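Local coordinates for protein esterase (Alcaligenes sp., PDB 1QLW) that hydrolyses carboxylic esters, probably by the serine-histidine-acid mechanism of the alpha/beta hydrolases, at residues 140-145 with 167-172; 158-163 with 297-302; 203-208 with 227-232. One frame throughout, in Å; residues are numbered along the deposited sequence.

Interaction 1. Residues 140-145 with 167-172; sequences AAWAIF and ELWQQM
Phe145 and Ala141 fill the dense half of this contact, against Leu168, Trp169 and Met172. The CB of Ala141 lies 3.8 Å from Trp169 CZ3, beside the six-membered ring of the indole, and 4.0 Å from Met172 CE, the two meeting it from directions roughly at right angles. Met172 reaches it because its chain bends at the last torsion (chi3 70°), which carries the terminal methyl to 4.0 Å from Phe145 CZ. The sulfur makes a Met-aromatic contact, SD sitting 5.3 Å from the centroid of the Phe145 ring and well off its normal. At the rim of the same ring, near its plane, Leu168 CD2 touches CE2 at 4.1 Å.

No hydrogen bond crosses this apolar interface between helices 138-144 and 165-171, which both belong to the long excursion leading from strand 99-103 to strand 200-205 of the alpha/beta hydrolase core. With an alanine in place of Phe145 the ring's contacts to Leu168 CD2 and Met172 CE would go, which would probably leave a gap there and let the methionine methyl turn.

The looser half is where the two indoles meet. Trp142 and Trp169 touch edge against edge, CE3 to CZ2 at 4.0 Å, with no face overlap between them. Each is steadied from outside: Trp142 NE1 bonds to Asp153 O, Trp169 NE1 to Gln165 OE1, and His138 stacks on Trp169. Helix 165-171 turns its partly exposed side toward the second subunit, where Gln170 NE2 bonds to Gly24 O of that neighbouring chain.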
loop_
_atom_site.group_PDB
_atom_site.type_symbol
_atom_site.label_atom_id
_atom_site.label_comp_id
_atom_site.label_asym_id
_atom_site.label_seq_id
_atom_site.Cartn_x
_atom_site.Cartn_y
_atom_site.Cartn_z
ATOM N N ALA A 140 -0.881 17.186 16.539
ATOM C CA ALA A 140 0.573 17.192 16.453
ATOM C C ALA A 140 1.015 17.416 15.010
ATOM O O ALA A 140 1.925 18.213 14.740
ATOM C CB ALA A 140 1.123 15.868 16.979
ATOM N N ALA A 141 0.376 16.719 14.079
ATOM C CA ALA A 141 0.731 16.814 12.670
ATOM C C ALA A 141 0.538 18.228 12.147
ATOM O O ALA A 141 1.322 18.692 11.309
ATOM C CB ALA A 141 -0.062 15.800 11.860
ATOM N N TRP A 142 -0.509 18.910 12.578
ATOM C CA TRP A 142 -0.760 20.279 12.125
ATOM C C TRP A 142 0.464 21.164 12.322
ATOM O O TRP A 142 0.830 21.958 11.453
ATOM C CB TRP A 142 -1.919 20.819 12.951
ATOM C CG TRP A 142 -2.521 22.109 12.515
ATOM C CD1 TRP A 142 -2.165 23.370 12.901
ATOM C CD2 TRP A 142 -3.637 22.255 11.633
ATOM N NE1 TRP A 142 -2.997 24.292 12.306
ATOM C CE2 TRP A 142 -3.913 23.630 11.524
ATOM C CE3 TRP A 142 -4.427 21.342 10.924
ATOM C CZ2 TRP A 142 -4.960 24.111 10.738
ATOM C CZ3 TRP A 142 -5.450 21.833 10.147
ATOM C CH2 TRP A 142 -5.713 23.204 10.053
ATOM N N ALA A 143 1.090 21.040 13.483
ATOM C CA ALA A 143 2.265 21.840 13.816
ATOM C C ALA A 143 3.516 21.282 13.165
ATOM O O ALA A 143 4.357 22.058 12.676
ATOM C CB ALA A 143 2.396 21.979 15.324
ATOM N N ILE A 144 3.708 19.963 13.135
ATOM C CA ILE A 144 4.864 19.381 12.449
ATOM C C ILE A 144 4.898 19.786 10.982
ATOM O O ILE A 144 5.949 20.090 10.412
ATOM C CB ILE A 144 4.853 17.843 12.566
ATOM C CG1 ILE A 144 5.048 17.455 14.032
ATOM C CG2 ILE A 144 5.912 17.206 11.673
ATOM C CD1 ILE A 144 4.726 16.021 14.389
ATOM N N PHE A 145 3.715 19.839 10.364
ATOM C CA PHE A 145 3.604 20.153 8.956
ATOM C C PHE A 145 3.550 21.648 8.678
ATOM O O PHE A 145 3.585 22.054 7.515
ATOM C CB PHE A 145 2.389 19.465 8.349
ATOM C CG PHE A 145 2.415 17.957 8.365
ATOM C CD1 PHE A 145 3.586 17.225 8.536
ATOM C CD2 PHE A 145 1.245 17.249 8.181
ATOM C CE1 PHE A 145 3.596 15.847 8.525
ATOM C CE2 PHE A 145 1.236 15.865 8.168
ATOM C CZ PHE A 145 2.403 15.167 8.338
ATOM N N GLU A 167 -9.050 14.253 4.769
ATOM C CA GLU A 167 -8.464 13.335 3.796
ATOM C C GLU A 167 -6.989 13.150 4.100
ATOM O O GLU A 167 -6.492 12.015 3.998
ATOM C CB GLU A 167 -8.718 13.812 2.377
ATOM C CG GLU A 167 -10.171 13.716 1.931
ATOM C CD GLU A 167 -11.091 14.807 2.392
ATOM O OE1 GLU A 167 -10.702 15.823 2.978
ATOM O OE2 GLU A 167 -12.313 14.624 2.136
ATOM N N LEU A 168 -6.268 14.191 4.499
ATOM C CA LEU A 168 -4.885 13.979 4.911
ATOM C C LEU A 168 -4.832 13.005 6.086
ATOM O O LEU A 168 -4.039 12.069 6.103
ATOM C CB LEU A 168 -4.227 15.296 5.305
ATOM C CG LEU A 168 -2.813 15.166 5.879
ATOM C CD1 LEU A 168 -1.841 14.560 4.889
ATOM C CD2 LEU A 168 -2.343 16.544 6.340
ATOM N N TRP A 169 -5.702 13.205 7.075
ATOM C CA TRP A 169 -5.678 12.307 8.236
ATOM C C TRP A 169 -5.947 10.875 7.839
ATOM O O TRP A 169 -5.408 9.929 8.413
ATOM C CB TRP A 169 -6.659 12.754 9.312
ATOM C CG TRP A 169 -6.581 14.189 9.740
ATOM C CD1 TRP A 169 -7.657 14.948 10.124
ATOM C CD2 TRP A 169 -5.441 15.037 9.841
ATOM N NE1 TRP A 169 -7.250 16.203 10.463
ATOM C CE2 TRP A 169 -5.893 16.298 10.291
ATOM C CE3 TRP A 169 -4.072 14.915 9.612
ATOM C CZ2 TRP A 169 -5.063 17.400 10.503
ATOM C CZ3 TRP A 169 -3.224 15.996 9.819
ATOM C CH2 TRP A 169 -3.734 17.222 10.271
ATOM N N GLN A 170 -6.799 10.658 6.809
ATOM C CA GLN A 170 -7.059 9.318 6.329
ATOM C C GLN A 170 -5.801 8.615 5.830
ATOM O O GLN A 170 -5.751 7.379 5.906
ATOM C CB GLN A 170 -8.093 9.318 5.199
ATOM C CG GLN A 170 -9.514 9.569 5.639
ATOM C CD GLN A 170 -10.453 9.700 4.448
ATOM O OE1 GLN A 170 -10.129 10.442 3.510
ATOM N NE2 GLN A 170 -11.572 9.001 4.445
ATOM N N GLN A 171 -4.839 9.342 5.252
ATOM C CA GLN A 171 -3.676 8.673 4.694
ATOM C C GLN A 171 -2.548 8.479 5.697
ATOM O O GLN A 171 -1.530 7.867 5.335
ATOM C CB GLN A 171 -3.175 9.348 3.427
ATOM C CG GLN A 171 -2.479 10.686 3.599
ATOM C CD GLN A 171 -1.864 11.152 2.294
ATOM O OE1 GLN A 171 -2.594 11.673 1.403
ATOM N NE2 GLN A 171 -0.592 10.978 2.124
ATOM N N MET A 172 -2.694 8.959 6.918
ATOM C CA MET A 172 -1.661 8.814 7.940
ATOM C C MET A 172 -1.829 7.488 8.668
ATOM O O MET A 172 -2.951 7.019 8.903
ATOM C CB MET A 172 -1.728 9.992 8.923
ATOM C CG MET A 172 -1.390 11.288 8.194
ATOM S SD MET A 172 -1.139 12.704 9.291
ATOM C CE MET A 172 0.412 12.224 10.064
#

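Interaction 2. Residues 158-163 with 297-302; sequences TQFPVQ and SHMMMQ
Phe160 supplies most of the van der Waals contact here, laying its ring alongside Met299 and Gln302. CE1 is 3.9 Å from Met299 CB, and on the same side of the ring CD1 lies 3.8 Å from Ser297 OG. With CG anti to the backbone N (chi1 -171°), the ring swings over to the 297-302 side. Its own neighbour Pro161 covers part of one face through CD, and Phe147 stacks on the ring.

Polar atoms meet carbon rather than each other. Gln302 OE1 points at the rim of Phe160, in the ring plane and 3.6 Å from CE1; this oxygen is buried, has no hydrogen-bond partner, and meets the weakly positive ring edge and Leu168 CD1 instead. The amide is held through NE2, which bonds to Thr77 O. Pro161 CD rests 3.5 Å from Gln302 O, a carbonyl also taken by Arg85 NH2.

The contact packs loop 158-163 against the one between strand 283-287 and helix 306-319, which in alpha/beta hydrolases typically carries the catalytic histidine, a role His298 would fit.

No hydrogen bond crosses between the segments; within each, a side-chain oxygen closes a turn. Thr158 OG1 accepts from Phe160 N at 3.0 Å, and Ser297 OG accepts from Met299 N at 3.0 Å with a more bent geometry: two ST turns, the second setting Ser297 OG, also bonded to Asp303 OD1, against the Phe160 ring.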
loop_
_atom_site.group_PDB
_atom_site.type_symbol
_atom_site.label_atom_id
_atom_site.label_comp_id
_atom_site.label_asym_id
_atom_site.label_seq_id
_atom_site.Cartn_x
_atom_site.Cartn_y
_atom_site.Cartn_z
ATOM N N THR A 158 -1.260 29.748 3.889
ATOM C CA THR A 158 -0.757 28.402 3.644
ATOM C C THR A 158 -1.175 27.924 2.257
ATOM O O THR A 158 -2.272 28.172 1.770
ATOM C CB THR A 158 -1.264 27.404 4.688
ATOM O OG1 THR A 158 -0.637 26.133 4.393
ATOM C CG2 THR A 158 -2.765 27.179 4.669
ATOM N N GLN A 159 -0.257 27.212 1.617
ATOM C CA GLN A 159 -0.557 26.520 0.367
ATOM C C GLN A 159 -1.228 25.167 0.606
ATOM O O GLN A 159 -1.711 24.570 -0.357
ATOM C CB GLN A 159 0.719 26.304 -0.441
ATOM C CG GLN A 159 1.367 27.570 -0.960
ATOM C CD GLN A 159 0.774 28.124 -2.221
ATOM O OE1 GLN A 159 -0.155 27.549 -2.799
ATOM N NE2 GLN A 159 1.404 29.192 -2.695
ATOM N N PHE A 160 -1.240 24.664 1.833
ATOM C CA PHE A 160 -1.843 23.341 1.999
ATOM C C PHE A 160 -3.347 23.463 1.914
ATOM O O PHE A 160 -3.916 24.402 2.480
ATOM C CB PHE A 160 -1.462 22.730 3.374
ATOM C CG PHE A 160 -1.918 21.296 3.402
ATOM C CD1 PHE A 160 -1.150 20.294 2.812
ATOM C CD2 PHE A 160 -3.122 20.943 3.968
ATOM C CE1 PHE A 160 -1.612 18.983 2.778
ATOM C CE2 PHE A 160 -3.603 19.640 3.921
ATOM C CZ PHE A 160 -2.835 18.668 3.322
ATOM N N PRO A 161 -4.028 22.524 1.247
ATOM C CA PRO A 161 -5.491 22.547 1.157
ATOM C C PRO A 161 -6.101 22.085 2.487
ATOM O O PRO A 161 -6.591 20.956 2.626
ATOM C CB PRO A 161 -5.798 21.579 0.029
ATOM C CG PRO A 161 -4.681 20.574 0.115
ATOM C CD PRO A 161 -3.463 21.409 0.466
ATOM N N VAL A 162 -6.110 22.986 3.475
ATOM C CA VAL A 162 -6.569 22.658 4.810
ATOM C C VAL A 162 -8.035 22.297 4.861
ATOM O O VAL A 162 -8.448 21.584 5.782
ATOM C CB VAL A 162 -6.230 23.745 5.853
ATOM C CG1 VAL A 162 -4.732 23.855 6.104
ATOM C CG2 VAL A 162 -6.820 25.071 5.427
ATOM N N GLN A 163 -8.837 22.675 3.865
ATOM C CA GLN A 163 -10.210 22.191 3.779
ATOM C C GLN A 163 -10.286 20.680 3.639
ATOM O O GLN A 163 -11.336 20.097 3.932
ATOM C CB GLN A 163 -10.959 22.863 2.634
ATOM C CG GLN A 163 -10.662 22.404 1.238
ATOM C CD GLN A 163 -9.418 22.887 0.556
ATOM O OE1 GLN A 163 -8.552 23.532 1.147
ATOM N NE2 GLN A 163 -9.295 22.580 -0.735
ATOM N N SER A 297 3.870 24.352 2.828
ATOM C CA SER A 297 3.919 23.575 4.050
ATOM C C SER A 297 4.989 22.496 3.928
ATOM O O SER A 297 5.644 22.321 2.892
ATOM C CB SER A 297 2.567 22.915 4.304
ATOM O OG SER A 297 2.334 21.810 3.433
ATOM N N HIS A 298 5.099 21.682 4.983
ATOM C CA HIS A 298 5.979 20.517 4.890
ATOM C C HIS A 298 5.497 19.508 3.849
ATOM O O HIS A 298 6.292 18.760 3.289
ATOM C CB HIS A 298 6.011 19.844 6.261
ATOM C CG HIS A 298 6.889 18.653 6.355
ATOM N ND1 HIS A 298 8.249 18.698 6.107
ATOM C CD2 HIS A 298 6.619 17.368 6.684
ATOM C CE1 HIS A 298 8.750 17.483 6.269
ATOM N NE2 HIS A 298 7.783 16.661 6.666
ATOM N N MET A 299 4.189 19.477 3.612
ATOM C CA MET A 299 3.575 18.582 2.647
ATOM C C MET A 299 3.495 19.251 1.281
ATOM O O MET A 299 2.456 19.226 0.604
ATOM C CB MET A 299 2.197 18.145 3.143
ATOM C CG MET A 299 2.214 17.397 4.456
ATOM S SD MET A 299 3.147 15.876 4.470
ATOM C CE MET A 299 2.289 14.913 3.233
ATOM N N MET A 300 4.624 19.799 0.822
ATOM C CA MET A 300 4.594 20.666 -0.363
ATOM C C MET A 300 4.220 19.918 -1.639
ATOM O O MET A 300 3.736 20.534 -2.591
ATOM C CB MET A 300 5.904 21.421 -0.514
ATOM C CG MET A 300 7.079 20.512 -0.833
ATOM S SD MET A 300 8.623 21.456 -1.005
ATOM C CE MET A 300 8.864 21.938 0.716
ATOM N N MET A 301 4.433 18.602 -1.685
ATOM C CA MET A 301 4.005 17.785 -2.811
ATOM C C MET A 301 2.487 17.670 -2.900
ATOM O O MET A 301 1.955 17.259 -3.934
ATOM C CB MET A 301 4.645 16.400 -2.791
ATOM C CG MET A 301 4.182 15.443 -1.706
ATOM S SD MET A 301 4.544 15.920 0.002
ATOM C CE MET A 301 6.349 15.750 -0.032
ATOM N N GLN A 302 1.765 18.059 -1.850
ATOM C CA GLN A 302 0.315 18.050 -1.794
ATOM C C GLN A 302 -0.296 19.459 -1.800
ATOM O O GLN A 302 -1.525 19.601 -1.841
ATOM C CB GLN A 302 -0.184 17.332 -0.526
ATOM C CG GLN A 302 0.226 15.863 -0.507
ATOM C CD GLN A 302 -0.188 15.137 0.751
ATOM O OE1 GLN A 302 -0.767 15.716 1.665
ATOM N NE2 GLN A 302 0.145 13.850 0.772
#

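Interaction 3. Residues 203-208 with 227-232; sequences LSHSQS and VSVEPG. With SO4 (sulfate ion), chain D.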
loop_
_atom_site.group_PDB
_atom_site.type_symbol
_atom_site.label_atom_id
_atom_site.label_comp_id
_atom_site.label_asym_id
_atom_site.label_seq_id
_atom_site.Cartn_x
_atom_site.Cartn_y
_atom_site.Cartn_z
ATOM N N LEU A 203 14.370 10.590 -4.504
ATOM C CA LEU A 203 13.660 11.753 -3.976
ATOM C C LEU A 203 12.985 11.338 -2.675
ATOM O O LEU A 203 12.124 10.469 -2.649
ATOM C CB LEU A 203 12.670 12.274 -5.002
ATOM C CG LEU A 203 12.041 13.630 -4.672
ATOM C CD1 LEU A 203 11.578 14.320 -5.941
ATOM C CD2 LEU A 203 10.922 13.475 -3.675
ATOM N N SER A 204 13.427 11.951 -1.578
ATOM C CA SER A 204 12.958 11.612 -0.241
ATOM C C SER A 204 12.329 12.789 0.472
ATOM O O SER A 204 12.315 13.926 -0.012
ATOM C CB SER A 204 14.091 11.018 0.580
ATOM O OG SER A 204 15.086 12.004 0.761
ATOM N N HIS A 205 11.801 12.531 1.670
ATOM C CA HIS A 205 11.007 13.499 2.411
ATOM C C HIS A 205 11.144 13.290 3.904
ATOM O O HIS A 205 10.877 12.196 4.392
ATOM C CB HIS A 205 9.517 13.325 2.023
ATOM C CG HIS A 205 8.575 14.335 2.594
ATOM N ND1 HIS A 205 7.291 13.977 2.968
ATOM C CD2 HIS A 205 8.732 15.657 2.827
ATOM C CE1 HIS A 205 6.733 15.104 3.413
ATOM N NE2 HIS A 205 7.554 16.139 3.334
ATOM N N SER A 206 11.512 14.322 4.662
ATOM C CA SER A 206 11.366 14.296 6.117
ATOM C C SER A 206 12.063 13.148 6.811
ATOM O O SER A 206 13.293 13.131 6.717
ATOM C CB SER A 206 9.867 14.385 6.425
ATOM O OG SER A 206 9.689 14.958 7.714
ATOM N N GLN A 207 11.395 12.207 7.476
ATOM C CA GLN A 207 12.078 11.055 8.081
ATOM C C GLN A 207 12.996 10.332 7.109
ATOM O O GLN A 207 14.050 9.829 7.508
ATOM C CB GLN A 207 10.979 10.082 8.533
ATOM C CG GLN A 207 11.455 8.721 9.028
ATOM C CD GLN A 207 10.215 7.868 9.186
ATOM O OE1 GLN A 207 9.716 7.308 8.197
ATOM N NE2 GLN A 207 9.651 7.806 10.374
ATOM N N SER A 208 12.595 10.200 5.847
ATOM C CA SER A 208 13.437 9.511 4.870
ATOM C C SER A 208 14.404 10.465 4.191
ATOM O O SER A 208 15.176 10.020 3.330
ATOM C CB SER A 208 12.630 8.781 3.805
ATOM O OG SER A 208 11.940 9.739 3.016
ATOM N N VAL A 227 17.355 14.232 -4.406
ATOM C CA VAL A 227 16.487 15.341 -4.070
ATOM C C VAL A 227 15.891 15.041 -2.692
ATOM O O VAL A 227 15.311 13.969 -2.530
ATOM C CB VAL A 227 15.373 15.584 -5.091
ATOM C CG1 VAL A 227 14.456 16.720 -4.659
ATOM C CG2 VAL A 227 15.941 15.820 -6.485
ATOM N N SER A 228 16.052 15.935 -1.730
ATOM C CA SER A 228 15.520 15.682 -0.385
ATOM C C SER A 228 14.621 16.855 -0.020
ATOM O O SER A 228 15.097 17.990 0.044
ATOM C CB SER A 228 16.699 15.462 0.558
ATOM O OG SER A 228 16.382 15.079 1.864
ATOM N N VAL A 229 13.350 16.569 0.229
ATOM C CA VAL A 229 12.356 17.571 0.595
ATOM C C VAL A 229 12.254 17.666 2.112
ATOM O O VAL A 229 11.862 16.673 2.757
ATOM C CB VAL A 229 10.996 17.224 -0.027
ATOM C CG1 VAL A 229 9.980 18.269 0.394
ATOM C CG2 VAL A 229 11.127 17.139 -1.537
ATOM N N GLU A 230 12.655 18.802 2.666
ATOM C CA GLU A 230 12.587 19.046 4.099
ATOM C C GLU A 230 13.034 17.855 4.930
ATOM O O GLU A 230 12.268 17.302 5.731
ATOM C CB GLU A 230 11.219 19.539 4.539
ATOM C CG GLU A 230 10.907 20.898 3.927
ATOM C CD GLU A 230 9.815 21.669 4.599
ATOM O OE1 GLU A 230 9.137 21.148 5.518
ATOM O OE2 GLU A 230 9.620 22.849 4.191
ATOM N N PRO A 231 14.269 17.436 4.756
ATOM C CA PRO A 231 14.791 16.319 5.524
ATOM C C PRO A 231 14.817 16.595 7.013
ATOM O O PRO A 231 15.132 17.704 7.468
ATOM C CB PRO A 231 16.206 16.108 4.969
ATOM C CG PRO A 231 16.582 17.458 4.436
ATOM C CD PRO A 231 15.309 18.020 3.884
ATOM N N GLY A 232 14.562 15.534 7.789
ATOM C CA GLY A 232 14.698 15.608 9.238
ATOM C C GLY A 232 16.157 15.790 9.623
ATOM O O GLY A 232 16.453 16.478 10.607
HETATM S S SO4 D . 11.416 13.472 10.947
HETATM O O1 SO4 D . 11.248 14.143 12.295
HETATM O O2 SO4 D . 11.314 14.571 9.909
HETATM O O3 SO4 D . 10.306 12.483 10.791
HETATM O O4 SO4 D . 12.768 12.870 10.834
#
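Strands 203-205 and 227-229 run parallel, their axes 4.6 Å apart at closest and 19° out of line, joined by Ser204 N to Val227 O and Val229 N to Ser204 O. With helix 211-218 between them they form a beta-alpha-beta unit in the middle of the alpha/beta hydrolase sheet. Past the strand ends, Ser206 N bonds to Val229 O at 3.0 Å, and Gly232 N reaches back to Ser206 O from above the carbonyl plane.

On one face of the sheet Leu203 and Val227 lie side by side, CG to CB at 3.9 Å, and Leu203 CD2 extends toward Val229 CG2. Further along the same face, His205 presents the edge of its imidazole to Val229 O, which sits near the ring plane, 3.3 Å from His205 CD2; the ring is held at NE2 by His298 O, and Ser206 CB lies over its centre. The other face is small and polar at this point: Ser204 OG and Ser228 OG stand 3.5 Å apart under helix 211-218, and Ser228 OG bonds to Gly209 O.

Ser206 has positive phi (57°) with psi at -116°, the strained backbone of the nucleophile elbow, in the sharp turn between strand 200-205 and the following helix. Glu230, just after its own strand, bonds to His298 ND1, and His298 NE2 approaches Ser206 OG; the trio is consistent with a Ser-His-Glu catalytic triad. Glu230 OE1 also forms a salt bridge with Arg146, while OE2 takes Gly253 N. A sulfate ion, probably from the crystallisation liquor, sits beside Ser206 and also bonds to Arg265 NH2. Lying anti to its own backbone N, Ser206 OG is directed to the sulfate and donates a hydrogen bond to its O2 at 2.8 Å.

Overall arrangement
All three contacts are buried, but interaction 3 lies in the central sheet, about 6 Å from the centre of the chain, while interactions 1 and 2 lie about 15 and 16 Å out. Their chemistry follows: backbone hydrogen bonds tie the strands of interaction 3, whereas interaction 1 joins two helices through apolar side chains alone and interaction 2 sets a phenyl ring against a loop. Only interaction 1 borders the second subunit. His298, in the loop of interaction 2, connects them: its N probably bonds to Phe145 O of interaction 1, while its ring and carbonyl reach Glu230 and His205 of interaction 3. Leu168 and Gln302 also touch, joining interactions 1 and 2.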